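Local coordinates for pesticidal crystal protein Cry4Aa (Bacillus thuringiensis, PDB 2C9K) that promotes colloid-osmotic lysis by binding to midgut epithelial cells of insects, the part here being the functional three-domain toxin form of a longer protoxin, at residues I521-A526 / D603-L608; L259-Y264 / W455-V460. All blocks are in the same frame, centred on the assembly; numbering follows the deposited sequence.

Contact 1: residues I521-A526 / D603-L608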
ATOM      1  N   ILE A 521      11.776 -17.928 -13.154  1.00 17.69           N
ATOM      2  CA  ILE A 521      10.939 -16.763 -12.971  1.00 18.66           C
ATOM      3  C   ILE A 521       9.502 -17.316 -12.914  1.00 18.07           C
ATOM      4  O   ILE A 521       9.108 -18.140 -13.735  1.00 15.74           O
ATOM      5  CB  ILE A 521      11.206 -15.652 -14.090  1.00 19.26           C
ATOM      6  CG1 ILE A 521       9.958 -15.389 -14.916  1.00 17.79           C
ATOM      7  CG2 ILE A 521      12.407 -16.024 -14.947  1.00 15.67           C
ATOM      8  CD1 ILE A 521       8.974 -14.534 -14.207  1.00 19.06           C
ATOM      9  N   ARG A 522       8.760 -16.899 -11.888  1.00 18.48           N
ATOM     10  CA  ARG A 522       7.386 -17.356 -11.641  1.00 18.47           C
ATOM     11  C   ARG A 522       6.410 -16.188 -11.712  1.00 19.22           C
ATOM     12  O   ARG A 522       6.739 -15.087 -11.292  1.00 20.26           O
ATOM     13  CB  ARG A 522       7.327 -17.995 -10.256  1.00 16.91           C
ATOM     14  CG  ARG A 522       6.003 -18.580  -9.879  1.00 16.92           C
ATOM     15  CD  ARG A 522       6.106 -19.276  -8.542  1.00 18.29           C
ATOM     16  NE  ARG A 522       6.051 -18.350  -7.413  1.00 18.42           N
ATOM     17  CZ  ARG A 522       6.219 -18.716  -6.143  1.00 19.03           C
ATOM     18  NH1 ARG A 522       6.461 -19.985  -5.847  1.00 18.02           N
ATOM     19  NH2 ARG A 522       6.120 -17.827  -5.164  1.00 20.27           N
ATOM     20  N   ILE A 523       5.207 -16.426 -12.220  1.00 20.85           N
ATOM     21  CA  ILE A 523       4.212 -15.364 -12.369  1.00 23.24           C
ATOM     22  C   ILE A 523       2.921 -15.557 -11.560  1.00 25.10           C
ATOM     23  O   ILE A 523       2.358 -16.655 -11.530  1.00 27.06           O
ATOM     24  CB  ILE A 523       3.848 -15.206 -13.870  1.00 23.48           C
ATOM     25  CG1 ILE A 523       4.953 -14.447 -14.589  1.00 22.87           C
ATOM     26  CG2 ILE A 523       2.533 -14.481 -14.040  1.00 21.68           C
ATOM     27  CD1 ILE A 523       4.734 -14.407 -16.069  1.00 27.35           C
ATOM     28  N   ARG A 524       2.462 -14.487 -10.905  1.00 25.56           N
ATOM     29  CA  ARG A 524       1.218 -14.516 -10.126  1.00 26.31           C
ATOM     30  C   ARG A 524       0.220 -13.733 -10.967  1.00 27.00           C
ATOM     31  O   ARG A 524       0.290 -12.508 -11.045  1.00 27.19           O
ATOM     32  CB  ARG A 524       1.399 -13.837  -8.758  1.00 25.54           C
ATOM     33  CG  ARG A 524       0.185 -13.968  -7.824  1.00 26.21           C
ATOM     34  CD  ARG A 524       0.515 -13.578  -6.382  1.00 25.94           C
ATOM     35  NE  ARG A 524      -0.521 -13.951  -5.409  1.00 27.21           N
ATOM     36  CZ  ARG A 524      -1.597 -13.220  -5.109  1.00 27.73           C
ATOM     37  NH1 ARG A 524      -1.810 -12.054  -5.700  1.00 29.04           N
ATOM     38  NH2 ARG A 524      -2.459 -13.650  -4.198  1.00 25.02           N
ATOM     39  N   TYR A 525      -0.710 -14.447 -11.592  1.00 27.56           N
ATOM     40  CA  TYR A 525      -1.685 -13.824 -12.481  1.00 27.87           C
ATOM     41  C   TYR A 525      -3.099 -14.307 -12.224  1.00 28.51           C
ATOM     42  O   TYR A 525      -3.331 -15.213 -11.430  1.00 29.64           O
ATOM     43  CB  TYR A 525      -1.345 -14.188 -13.920  1.00 27.97           C
ATOM     44  CG  TYR A 525      -1.688 -15.639 -14.199  1.00 30.02           C
ATOM     45  CD1 TYR A 525      -2.763 -15.984 -15.026  1.00 29.69           C
ATOM     46  CD2 TYR A 525      -1.004 -16.668 -13.552  1.00 30.28           C
ATOM     47  CE1 TYR A 525      -3.147 -17.313 -15.190  1.00 28.52           C
ATOM     48  CE2 TYR A 525      -1.384 -17.999 -13.711  1.00 30.21           C
ATOM     49  CZ  TYR A 525      -2.454 -18.311 -14.526  1.00 29.71           C
ATOM     50  OH  TYR A 525      -2.832 -19.623 -14.661  1.00 31.07           O
ATOM     51  N   ALA A 526      -4.031 -13.705 -12.954  1.00 29.68           N
ATOM     52  CA  ALA A 526      -5.449 -14.043 -12.903  1.00 30.15           C
ATOM     53  C   ALA A 526      -5.842 -14.200 -14.370  1.00 31.27           C
ATOM     54  O   ALA A 526      -5.226 -13.597 -15.253  1.00 30.56           O
ATOM     55  CB  ALA A 526      -6.247 -12.918 -12.258  1.00 31.02           C
ATOM     56  N   ASP A 603      -0.099  -9.808 -12.036  1.00 22.76           N
ATOM     57  CA  ASP A 603       0.126  -9.199 -10.733  1.00 21.82           C
ATOM     58  C   ASP A 603       1.604  -9.064 -10.356  1.00 20.98           C
ATOM     59  O   ASP A 603       2.154  -7.958 -10.357  1.00 19.54           O
ATOM     60  CB  ASP A 603      -0.622 -10.007  -9.671  1.00 24.46           C
ATOM     61  CG  ASP A 603      -0.331  -9.538  -8.269  1.00 27.24           C
ATOM     62  OD1 ASP A 603      -0.226  -8.307  -8.063  1.00 28.02           O
ATOM     63  OD2 ASP A 603      -0.220 -10.407  -7.375  1.00 27.65           O
ATOM     64  N   LYS A 604       2.249 -10.185 -10.048  1.00 19.89           N
ATOM     65  CA  LYS A 604       3.651 -10.166  -9.642  1.00 19.77           C
ATOM     66  C   LYS A 604       4.562 -11.045 -10.505  1.00 19.94           C
ATOM     67  O   LYS A 604       4.158 -12.106 -10.985  1.00 19.90           O
ATOM     68  CB  LYS A 604       3.789 -10.641  -8.185  1.00 20.38           C
ATOM     69  CG  LYS A 604       2.798 -10.078  -7.174  1.00 19.57           C
ATOM     70  CD  LYS A 604       3.182  -8.704  -6.678  1.00 21.25           C
ATOM     71  CE  LYS A 604       2.319  -8.285  -5.478  1.00 24.45           C
ATOM     72  NZ  LYS A 604       0.843  -8.198  -5.761  1.00 23.36           N
ATOM     73  N   ILE A 605       5.798 -10.592 -10.688  1.00 20.06           N
ATOM     74  CA  ILE A 605       6.811 -11.341 -11.439  1.00 19.53           C
ATOM     75  C   ILE A 605       7.746 -11.799 -10.333  1.00 20.20           C
ATOM     76  O   ILE A 605       8.273 -10.977  -9.584  1.00 20.90           O
ATOM     77  CB  ILE A 605       7.616 -10.448 -12.399  1.00 17.06           C
ATOM     78  CG1 ILE A 605       6.679  -9.631 -13.291  1.00 15.79           C
ATOM     79  CG2 ILE A 605       8.538 -11.307 -13.223  1.00 13.18           C
ATOM     80  CD1 ILE A 605       5.752 -10.451 -14.155  1.00 12.90           C
ATOM     81  N   GLU A 606       7.951 -13.099 -10.210  1.00 20.39           N
ATOM     82  CA  GLU A 606       8.800 -13.586  -9.136  1.00 19.90           C
ATOM     83  C   GLU A 606      10.054 -14.310  -9.582  1.00 20.76           C
ATOM     84  O   GLU A 606      10.048 -15.054 -10.570  1.00 20.47           O
ATOM     85  CB  GLU A 606       7.972 -14.472  -8.203  1.00 18.10           C
ATOM     86  CG  GLU A 606       6.889 -13.685  -7.494  1.00 20.03           C
ATOM     87  CD  GLU A 606       6.037 -14.513  -6.556  1.00 20.75           C
ATOM     88  OE1 GLU A 606       5.407 -13.910  -5.656  1.00 20.95           O
ATOM     89  OE2 GLU A 606       5.983 -15.750  -6.721  1.00 20.78           O
ATOM     90  N   PHE A 607      11.139 -14.065  -8.862  1.00 20.56           N
ATOM     91  CA  PHE A 607      12.394 -14.717  -9.163  1.00 23.77           C
ATOM     92  C   PHE A 607      12.746 -15.654  -8.020  1.00 25.77           C
ATOM     93  O   PHE A 607      12.886 -15.231  -6.872  1.00 26.02           O
ATOM     94  CB  PHE A 607      13.507 -13.694  -9.360  1.00 23.12           C
ATOM     95  CG  PHE A 607      13.328 -12.839 -10.574  1.00 24.35           C
ATOM     96  CD1 PHE A 607      12.519 -11.704 -10.530  1.00 25.86           C
ATOM     97  CD2 PHE A 607      13.954 -13.175 -11.771  1.00 23.80           C
ATOM     98  CE1 PHE A 607      12.336 -10.908 -11.670  1.00 27.33           C
ATOM     99  CE2 PHE A 607      13.782 -12.397 -12.912  1.00 25.94           C
ATOM    100  CZ  PHE A 607      12.970 -11.256 -12.866  1.00 26.86           C
ATOM    101  N   LEU A 608      12.872 -16.937  -8.335  1.00 27.66           N
ATOM    102  CA  LEU A 608      13.212 -17.926  -7.325  1.00 28.88           C
ATOM    103  C   LEU A 608      14.670 -18.350  -7.456  1.00 29.83           C
ATOM    104  O   LEU A 608      15.058 -18.942  -8.462  1.00 31.22           O
ATOM    105  CB  LEU A 608      12.318 -19.160  -7.467  1.00 28.52           C
ATOM    106  CG  LEU A 608      10.806 -18.956  -7.534  1.00 28.35           C
ATOM    107  CD1 LEU A 608      10.108 -20.310  -7.396  1.00 28.47           C
ATOM    108  CD2 LEU A 608      10.360 -18.026  -6.431  1.00 28.54           C
TER
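The guanidinium of Arg522 carries Leu608 CD2 over one face, above its centre, and the carboxylate of Glu606 at its edge, near the plane. The edge contact is a side-on grip on a single oxygen: Arg522 NE lies 2.7 Å and Arg522 NH2 2.6 Å from Glu606 OE2, with guanidinium and carboxylate planes turned 45° apart. A bend at chi3 (80°) in an otherwise extended Arg522 chain swings the group toward this oxygen. Glu606 OE1 is hydrogen-bonded instead to Tyr251 OH and Gln473 NE2, while Tyr251 also forms a cation-pi contact with Arg522. The Arg524 guanidinium has Asp603 at its edge. Arg524 NH1 stands 2.8 Å from Asp603 OD2, reaching that oxygen from above the carboxylate plane. The other oxygen, Asp603 OD1, takes Lys604 NZ at 2.5 Å on its syn lone pair, so one carboxylate, through its two oxygens, ties Arg524 and Lys604 into a salt-bridge network. On the opposite face of the sheet Ile521, Ile523, Ile605 and Phe607 form an apolar layer, in which Ile521 CD1 meets Ile605 CG2, and Leu587 and Phe589 of strand 584-591 pack against it. Between the faces the strands run antiparallel; Arg522 and Glu606 exchange both backbone bonds, and Arg524 N bonds to Lys604 O at 2.9 Å. Arg524 O accepts from both Lys604 N and Asp603 N. Asp603 and Lys604 thus face Arg524 together as a classic beta bulge in the beta sandwich of the C-terminal domain of the toxin fragment.

Contact 2: residues L259-Y264 / W455-V460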
ATOM      1  N   LEU A 259       4.839  -2.410  -1.819  1.00 24.61           N
ATOM      2  CA  LEU A 259       3.473  -1.931  -1.993  1.00 23.26           C
ATOM      3  C   LEU A 259       3.546  -0.765  -2.979  1.00 23.25           C
ATOM      4  O   LEU A 259       4.175   0.253  -2.682  1.00 24.27           O
ATOM      5  CB  LEU A 259       2.923  -1.472  -0.635  1.00 21.80           C
ATOM      6  CG  LEU A 259       3.033  -2.480   0.526  1.00 19.83           C
ATOM      7  CD1 LEU A 259       2.789  -1.784   1.849  1.00 19.53           C
ATOM      8  CD2 LEU A 259       2.045  -3.616   0.335  1.00 18.60           C
ATOM      9  N   THR A 260       2.906  -0.910  -4.143  1.00 22.12           N
ATOM     10  CA  THR A 260       2.951   0.121  -5.196  1.00 20.21           C
ATOM     11  C   THR A 260       1.798   1.108  -5.267  1.00 18.71           C
ATOM     12  O   THR A 260       1.888   2.102  -5.986  1.00 18.11           O
ATOM     13  CB  THR A 260       3.043  -0.497  -6.597  1.00 20.14           C
ATOM     14  OG1 THR A 260       1.777  -1.071  -6.934  1.00 21.50           O
ATOM     15  CG2 THR A 260       4.116  -1.570  -6.648  1.00 17.75           C
ATOM     16  N   ARG A 261       0.718   0.833  -4.543  1.00 17.28           N
ATOM     17  CA  ARG A 261      -0.456   1.717  -4.536  1.00 15.27           C
ATOM     18  C   ARG A 261      -0.186   3.166  -4.093  1.00 15.17           C
ATOM     19  O   ARG A 261       0.740   3.436  -3.318  1.00 12.34           O
ATOM     20  CB  ARG A 261      -1.527   1.140  -3.613  1.00 13.64           C
ATOM     21  CG  ARG A 261      -1.378   1.534  -2.141  1.00 12.82           C
ATOM     22  CD  ARG A 261      -0.055   1.071  -1.555  1.00 14.50           C
ATOM     23  NE  ARG A 261       0.064   1.380  -0.132  1.00 14.72           N
ATOM     24  CZ  ARG A 261       0.449   2.555   0.353  1.00 16.37           C
ATOM     25  NH1 ARG A 261       0.766   3.546  -0.475  1.00 15.22           N
ATOM     26  NH2 ARG A 261       0.517   2.739   1.670  1.00 16.57           N
ATOM     27  N   GLU A 262      -1.014   4.090  -4.574  1.00 15.76           N
ATOM     28  CA  GLU A 262      -0.899   5.498  -4.183  1.00 19.47           C
ATOM     29  C   GLU A 262      -2.027   5.860  -3.226  1.00 20.38           C
ATOM     30  O   GLU A 262      -3.104   5.262  -3.264  1.00 22.04           O
ATOM     31  CB  GLU A 262      -1.013   6.441  -5.392  1.00 20.21           C
ATOM     32  CG  GLU A 262       0.225   6.551  -6.272  1.00 23.87           C
ATOM     33  CD  GLU A 262       0.120   7.655  -7.321  1.00 23.98           C
ATOM     34  OE1 GLU A 262      -0.785   7.603  -8.174  1.00 24.27           O
ATOM     35  OE2 GLU A 262       0.950   8.582  -7.292  1.00 26.22           O
ATOM     36  N   ILE A 263      -1.777   6.830  -2.354  1.00 21.17           N
ATOM     37  CA  ILE A 263      -2.806   7.309  -1.441  1.00 22.11           C
ATOM     38  C   ILE A 263      -2.703   8.825  -1.486  1.00 22.63           C
ATOM     39  O   ILE A 263      -1.642   9.361  -1.782  1.00 22.20           O
ATOM     40  CB  ILE A 263      -2.631   6.767  -0.001  1.00 22.16           C
ATOM     41  CG1 ILE A 263      -1.288   7.193   0.580  1.00 22.51           C
ATOM     42  CG2 ILE A 263      -2.800   5.251  -0.006  1.00 18.74           C
ATOM     43  CD1 ILE A 263      -1.088   6.725   2.011  1.00 23.66           C
ATOM     44  N   TYR A 264      -3.805   9.515  -1.212  1.00 23.88           N
ATOM     45  CA  TYR A 264      -3.826  10.971  -1.310  1.00 23.19           C
ATOM     46  C   TYR A 264      -4.297  11.706  -0.068  1.00 23.76           C
ATOM     47  O   TYR A 264      -5.137  11.215   0.687  1.00 25.15           O
ATOM     48  CB  TYR A 264      -4.734  11.406  -2.477  1.00 20.83           C
ATOM     49  CG  TYR A 264      -4.545  10.644  -3.778  1.00 19.25           C
ATOM     50  CD1 TYR A 264      -4.997   9.340  -3.915  1.00 18.29           C
ATOM     51  CD2 TYR A 264      -3.918  11.239  -4.875  1.00 20.18           C
ATOM     52  CE1 TYR A 264      -4.836   8.643  -5.105  1.00 19.07           C
ATOM     53  CE2 TYR A 264      -3.751  10.553  -6.069  1.00 19.43           C
ATOM     54  CZ  TYR A 264      -4.212   9.252  -6.182  1.00 20.33           C
ATOM     55  OH  TYR A 264      -4.047   8.552  -7.364  1.00 19.95           O
ATOM     56  N   TRP A 455       1.057   9.841  -2.504  1.00 17.21           N
ATOM     57  CA  TRP A 455       2.120   9.223  -1.735  1.00 18.26           C
ATOM     58  C   TRP A 455       2.226   7.741  -2.043  1.00 18.41           C
ATOM     59  O   TRP A 455       1.234   7.029  -2.014  1.00 18.96           O
ATOM     60  CB  TRP A 455       1.859   9.401  -0.234  1.00 20.10           C
ATOM     61  CG  TRP A 455       1.789  10.830   0.211  1.00 19.98           C
ATOM     62  CD1 TRP A 455       0.674  11.597   0.334  1.00 18.20           C
ATOM     63  CD2 TRP A 455       2.899  11.674   0.552  1.00 20.48           C
ATOM     64  NE1 TRP A 455       1.015  12.869   0.728  1.00 19.77           N
ATOM     65  CE2 TRP A 455       2.376  12.942   0.867  1.00 20.37           C
ATOM     66  CE3 TRP A 455       4.286  11.477   0.620  1.00 20.40           C
ATOM     67  CZ2 TRP A 455       3.187  14.012   1.246  1.00 20.85           C
ATOM     68  CZ3 TRP A 455       5.092  12.543   0.998  1.00 20.26           C
ATOM     69  CH2 TRP A 455       4.540  13.792   1.306  1.00 19.78           C
ATOM     70  N   THR A 456       3.433   7.280  -2.341  1.00 18.65           N
ATOM     71  CA  THR A 456       3.650   5.869  -2.616  1.00 20.24           C
ATOM     72  C   THR A 456       4.448   5.277  -1.458  1.00 21.54           C
ATOM     73  O   THR A 456       5.143   6.007  -0.745  1.00 23.34           O
ATOM     74  CB  THR A 456       4.405   5.664  -3.940  1.00 20.35           C
ATOM     75  OG1 THR A 456       5.567   6.502  -3.973  1.00 22.83           O
ATOM     76  CG2 THR A 456       3.504   5.998  -5.107  1.00 18.39           C
ATOM     77  N   HIS A 457       4.350   3.967  -1.257  1.00 21.48           N
ATOM     78  CA  HIS A 457       5.071   3.334  -0.153  1.00 23.07           C
ATOM     79  C   HIS A 457       6.585   3.312  -0.377  1.00 23.63           C
ATOM     80  O   HIS A 457       7.053   2.900  -1.443  1.00 24.36           O
ATOM     81  CB  HIS A 457       4.577   1.910   0.059  1.00 21.87           C
ATOM     82  CG  HIS A 457       4.902   1.370   1.412  1.00 21.13           C
ATOM     83  ND1 HIS A 457       4.065   1.528   2.495  1.00 21.62           N
ATOM     84  CD2 HIS A 457       5.998   0.728   1.873  1.00 20.28           C
ATOM     85  CE1 HIS A 457       4.632   1.005   3.566  1.00 21.41           C
ATOM     86  NE2 HIS A 457       5.806   0.513   3.216  1.00 22.62           N
ATOM     87  N   SER A 458       7.348   3.731   0.631  0.50 22.10           N
ATOM     88  CA  SER A 458       8.805   3.775   0.509  0.50 21.75           C
ATOM     89  C   SER A 458       9.476   2.405   0.461  0.50 21.76           C
ATOM     90  O   SER A 458      10.697   2.298   0.578  0.50 22.01           O
ATOM     91  CB  SER A 458       9.412   4.601   1.646  0.50 20.92           C
ATOM     92  OG  SER A 458       9.286   3.938   2.886  1.00 21.02           O
ATOM     93  N   SER A 459       8.684   1.355   0.290  1.00 22.30           N
ATOM     94  CA  SER A 459       9.242   0.013   0.204  1.00 22.28           C
ATOM     95  C   SER A 459       9.495  -0.333  -1.255  1.00 22.84           C
ATOM     96  O   SER A 459      10.095  -1.362  -1.555  1.00 23.64           O
ATOM     97  CB  SER A 459       8.282  -1.018   0.791  1.00 22.01           C
ATOM     98  OG  SER A 459       7.119  -1.147  -0.011  1.00 21.86           O
ATOM     99  N   VAL A 460       9.026   0.527  -2.155  1.00 22.32           N
ATOM    100  CA  VAL A 460       9.197   0.305  -3.586  1.00 22.93           C
ATOM    101  C   VAL A 460      10.624   0.617  -4.019  1.00 22.04           C
ATOM    102  O   VAL A 460      11.200   1.616  -3.603  1.00 22.15           O
ATOM    103  CB  VAL A 460       8.210   1.169  -4.393  1.00 25.27           C
ATOM    104  CG1 VAL A 460       8.315   0.832  -5.883  1.00 25.48           C
ATOM    105  CG2 VAL A 460       6.787   0.947  -3.875  1.00 24.82           C
TER
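Leu259 lays its CD1 methyl over the face of the His457 imidazole, 3.7 Å from the ring centroid and 13° off the ring normal, a CH-pi contact. His457 CG stands anti to its own backbone N (chi1 -160°), which puts the ring face against this methyl. Arg261 approaches the same ring at its edge: its NH2 lies 3.8 Å from His457 ND1, with guanidinium and imidazole planes nearly perpendicular (82°). The guanidinium itself is sandwiched, with His457 CB over the centre of one face and Ile263 CG2 toward the rim of the other. Its NH2 is anchored outside the pair, by a salt bridge to Asp238 and a hydrogen bond to His432, which probably helps fix the group in this slot. Farther along, the segments become paired strands. Ile263 N bonds to Trp455 O at 3.0 Å and Trp455 N returns a bond to Ile263 O at 2.8 Å, an antiparallel hydrogen-bonded pair. On one face of the sheet the Ile263 side chain crosses that of Trp455 at about a right angle, Ile263 CG1 against Trp455 CB. On the opposite face Glu262 and Thr456 lie side by side, Glu262 CG 3.5 Å from Thr456 CG2, while the Glu262 carboxylate turns to Ser435 and Arg288. At the other end a type I turn, His457 to Val460, ends the paired region. Strand 450-457 lies between 262-267 and 432-440 in its sheet; helix 222-240 packs on Leu259, Arg261 and Ile263, and helix 5-16 touches Leu259, His457 and Ser459.

Contact 2 closes before contact 1 opens along the chain, and the two lie in different domains: 259-264 with 455-460 in the middle delta-endotoxin domain, 521-526 with 603-608 in the C-terminal one. Their centres are 20 Å apart and their nearest atoms about 7 Å, without touching. They share no sheet: contact 2 belongs to the three-stranded antiparallel sheet of 262-267, 450-457 and 432-440, contact 1 to the mixed sheet containing 517-527 and 600-609. Strand 255-256, just ahead of contact 2, pairs with 471-475, which in turn pairs with 600-609. This probably helps tie the middle and C-terminal domains together; contact 2 also borders helices 5-16 and 222-240 of the N-terminal domain.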